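Local coordinates for protein probable fatty acyl-CoA transferase Rv3272 (Mycobacterium tuberculosis, PDB 5YX6) that probably acts in fatty acid metabolism as a family III CoA transferase, binding fatty acyl-CoAs of varied chain length, palmitoyl-CoA with the highest affinity, at residues A[124-129]-A[188-193]. Numbering follows the deposited sequence.
Sequences NLIYAR and AALLHR
The guanidinium of Arg-193 has the methyl CD1 of Ile-126 over one face and the carbonyl oxygen of Asn-124 at its edge, near its plane. This is helix-on-sheet packing in the large Rossmann-fold domain: helix 173-196 lies against the parallel sheet, and the axes of the short segments 126-129 and 188-193 approach to 9.6 Å and run nearly antiparallel. Arg-193 NH1 donates to Asn-124 O over 2.7 Å, with an N-H...O angle of 152°. The donor sits tilted 30° from the carbonyl plane, while the oxygen stays close to the plane of the guanidinium. The Arg-193 chain leaves the helix extended and then bends at chi3 (64°), which swings the head across to the loop just before the strand. NH2 of the same group forms a salt bridge with Asp-97, so two partners would limit its rotation; a benzamidine molecule also lies beside this side chain.

Deeper in, Ile-126 does the apolar work. Its CG2, anti to the backbone N, meets Ala-189 CB at 3.7 Å, and the CA atoms of Ile-126 and Ala-189 are 6.9 Å apart. The other branch, CG1 to CD1, carries its end methyl on to Leu-190 and Arg-193. Leu-190 crosses the isoleucine at about a right angle, and this leucine also packs on Leu-191 of the second subunit, linking the contact to the dimer interface. The methyls Ile-126 CD1 and Leu-190 CD2 touch at 3.6 Å.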
ATOM      1  N   ASN A 124      15.570 -15.987  20.404  1.00 33.86           N
ATOM      2  CA  ASN A 124      15.499 -14.586  20.005  1.00 36.09           C
ATOM      3  C   ASN A 124      15.037 -14.415  18.558  1.00 33.21           C
ATOM      4  O   ASN A 124      14.973 -13.299  18.045  1.00 32.83           O
ATOM      5  CB  ASN A 124      16.854 -13.895  20.204  1.00 33.97           C
ATOM      6  CG  ASN A 124      17.181 -13.641  21.667  1.00 40.10           C
ATOM      7  OD1 ASN A 124      16.286 -13.474  22.497  1.00 44.47           O
ATOM      8  ND2 ASN A 124      18.466 -13.588  21.983  1.00 42.18           N
ATOM      9  N   LEU A 125      14.715 -15.525  17.908  1.00 32.76           N
ATOM     10  CA  LEU A 125      14.358 -15.501  16.496  1.00 33.15           C
ATOM     11  C   LEU A 125      12.931 -15.021  16.234  1.00 28.32           C
ATOM     12  O   LEU A 125      11.961 -15.553  16.771  1.00 29.92           O
ATOM     13  CB  LEU A 125      14.552 -16.882  15.875  1.00 32.88           C
ATOM     14  CG  LEU A 125      14.308 -16.918  14.369  1.00 34.33           C
ATOM     15  CD1 LEU A 125      15.326 -16.046  13.662  1.00 34.64           C
ATOM     16  CD2 LEU A 125      14.387 -18.340  13.870  1.00 35.89           C
ATOM     17  N   ILE A 126      12.828 -14.004  15.390  1.00 26.58           N
ATOM     18  CA  ILE A 126      11.552 -13.525  14.902  1.00 27.59           C
ATOM     19  C   ILE A 126      11.228 -14.254  13.601  1.00 27.07           C
ATOM     20  O   ILE A 126      12.084 -14.397  12.724  1.00 29.28           O
ATOM     21  CB  ILE A 126      11.586 -12.000  14.715  1.00 28.81           C
ATOM     22  CG1 ILE A 126      11.626 -11.339  16.092  1.00 25.91           C
ATOM     23  CG2 ILE A 126      10.388 -11.508  13.913  1.00 24.55           C
ATOM     24  CD1 ILE A 126      12.264  -9.995  16.110  1.00 28.50           C
ATOM     25  N   TYR A 127      10.008 -14.769  13.508  1.00 27.06           N
ATOM     26  CA  TYR A 127       9.588 -15.575  12.366  1.00 29.33           C
ATOM     27  C   TYR A 127       8.436 -14.892  11.633  1.00 27.93           C
ATOM     28  O   TYR A 127       7.388 -14.673  12.217  1.00 29.45           O
ATOM     29  CB  TYR A 127       9.170 -16.967  12.841  1.00 28.98           C
ATOM     30  CG  TYR A 127       9.227 -18.052  11.797  1.00 34.66           C
ATOM     31  CD1 TYR A 127       8.252 -18.151  10.810  1.00 31.97           C
ATOM     32  CD2 TYR A 127      10.238 -19.002  11.818  1.00 34.85           C
ATOM     33  CE1 TYR A 127       8.299 -19.158   9.862  1.00 34.23           C
ATOM     34  CE2 TYR A 127      10.296 -20.007  10.877  1.00 32.53           C
ATOM     35  CZ  TYR A 127       9.325 -20.084   9.903  1.00 40.03           C
ATOM     36  OH  TYR A 127       9.384 -21.096   8.968  1.00 41.14           O
ATOM     37  N   ALA A 128       8.630 -14.548  10.365  1.00 27.53           N
ATOM     38  CA  ALA A 128       7.619 -13.795   9.628  1.00 29.21           C
ATOM     39  C   ALA A 128       7.106 -14.533   8.387  1.00 31.65           C
ATOM     40  O   ALA A 128       7.896 -14.944   7.543  1.00 32.29           O
ATOM     41  CB  ALA A 128       8.175 -12.421   9.239  1.00 24.62           C
ATOM     42  N   ARG A 129       5.786 -14.687   8.281  1.00 30.80           N
ATOM     43  CA  ARG A 129       5.159 -15.416   7.173  1.00 30.16           C
ATOM     44  C   ARG A 129       4.264 -14.539   6.296  1.00 33.50           C
ATOM     45  O   ARG A 129       3.353 -13.869   6.788  1.00 32.52           O
ATOM     46  CB  ARG A 129       4.351 -16.595   7.709  1.00 33.01           C
ATOM     47  CG  ARG A 129       5.025 -17.269   8.890  1.00 30.70           C
ATOM     48  CD  ARG A 129       4.381 -18.583   9.266  1.00 31.64           C
ATOM     49  NE  ARG A 129       4.666 -19.633   8.295  1.00 38.23           N
ATOM     50  CZ  ARG A 129       4.457 -20.922   8.522  1.00 39.59           C
ATOM     51  NH1 ARG A 129       4.749 -21.817   7.587  1.00 46.03           N
ATOM     52  NH2 ARG A 129       3.973 -21.313   9.693  1.00 39.00           N
ATOM     53  N   ALA A 188       8.010  -3.891  13.985  1.00 23.69           N
ATOM     54  CA  ALA A 188       7.285  -3.962  15.247  1.00 26.23           C
ATOM     55  C   ALA A 188       7.827  -5.105  16.100  1.00 29.60           C
ATOM     56  O   ALA A 188       8.077  -4.935  17.296  1.00 28.72           O
ATOM     57  CB  ALA A 188       5.792  -4.132  15.004  1.00 25.47           C
ATOM     58  N   ALA A 189       8.040  -6.257  15.469  1.00 25.82           N
ATOM     59  CA  ALA A 189       8.566  -7.422  16.172  1.00 27.47           C
ATOM     60  C   ALA A 189       9.969  -7.173  16.742  1.00 27.71           C
ATOM     61  O   ALA A 189      10.259  -7.564  17.863  1.00 25.24           O
ATOM     62  CB  ALA A 189       8.581  -8.623  15.248  1.00 22.38           C
ATOM     63  N   LEU A 190      10.831  -6.530  15.963  1.00 27.82           N
ATOM     64  CA  LEU A 190      12.176  -6.193  16.410  1.00 28.32           C
ATOM     65  C   LEU A 190      12.142  -5.265  17.628  1.00 28.82           C
ATOM     66  O   LEU A 190      12.981  -5.363  18.520  1.00 28.49           O
ATOM     67  CB  LEU A 190      12.965  -5.543  15.275  1.00 23.51           C
ATOM     68  CG  LEU A 190      13.410  -6.500  14.170  1.00 28.36           C
ATOM     69  CD1 LEU A 190      13.971  -5.706  13.000  1.00 26.79           C
ATOM     70  CD2 LEU A 190      14.431  -7.522  14.685  1.00 30.57           C
ATOM     71  N   LEU A 191      11.170  -4.361  17.643  1.00 28.26           N
ATOM     72  CA  LEU A 191      11.000  -3.424  18.745  1.00 30.39           C
ATOM     73  C   LEU A 191      10.457  -4.151  19.963  1.00 32.94           C
ATOM     74  O   LEU A 191      10.898  -3.915  21.085  1.00 32.94           O
ATOM     75  CB  LEU A 191      10.051  -2.307  18.339  1.00 22.17           C
ATOM     76  CG  LEU A 191      10.039  -0.935  19.004  1.00 33.56           C
ATOM     77  CD1 LEU A 191      11.428  -0.386  19.319  1.00 28.58           C
ATOM     78  CD2 LEU A 191       9.283   0.002  18.071  1.00 31.16           C
ATOM     79  N   HIS A 192       9.522  -5.063  19.719  1.00 30.24           N
ATOM     80  CA  HIS A 192       8.921  -5.866  20.778  1.00 33.16           C
ATOM     81  C   HIS A 192      10.029  -6.619  21.496  1.00 29.53           C
ATOM     82  O   HIS A 192      10.087  -6.650  22.722  1.00 32.30           O
ATOM     83  CB  HIS A 192       7.889  -6.843  20.192  1.00 32.58           C
ATOM     84  CG  HIS A 192       6.911  -7.394  21.183  1.00 29.21           C
ATOM     85  ND1 HIS A 192       6.522  -6.714  22.320  1.00 31.33           N
ATOM     86  CD2 HIS A 192       6.231  -8.566  21.203  1.00 29.70           C
ATOM     87  CE1 HIS A 192       5.649  -7.440  22.990  1.00 28.62           C
ATOM     88  NE2 HIS A 192       5.455  -8.572  22.333  1.00 28.19           N
ATOM     89  N   ARG A 193      10.913  -7.225  20.713  1.00 31.44           N
ATOM     90  CA  ARG A 193      12.024  -7.979  21.266  1.00 32.25           C
ATOM     91  C   ARG A 193      12.970  -7.054  22.034  1.00 32.53           C
ATOM     92  O   ARG A 193      13.359  -7.343  23.165  1.00 33.48           O
ATOM     93  CB  ARG A 193      12.777  -8.716  20.156  1.00 24.25           C
ATOM     94  CG  ARG A 193      13.727  -9.776  20.677  1.00 27.44           C
ATOM     95  CD  ARG A 193      14.496 -10.422  19.555  1.00 31.01           C
ATOM     96  NE  ARG A 193      15.359  -9.458  18.883  1.00 32.46           N
ATOM     97  CZ  ARG A 193      16.319  -9.787  18.026  1.00 34.49           C
ATOM     98  NH1 ARG A 193      16.526 -11.062  17.719  1.00 28.97           N
ATOM     99  NH2 ARG A 193      17.063  -8.842  17.468  1.00 31.25           N
TER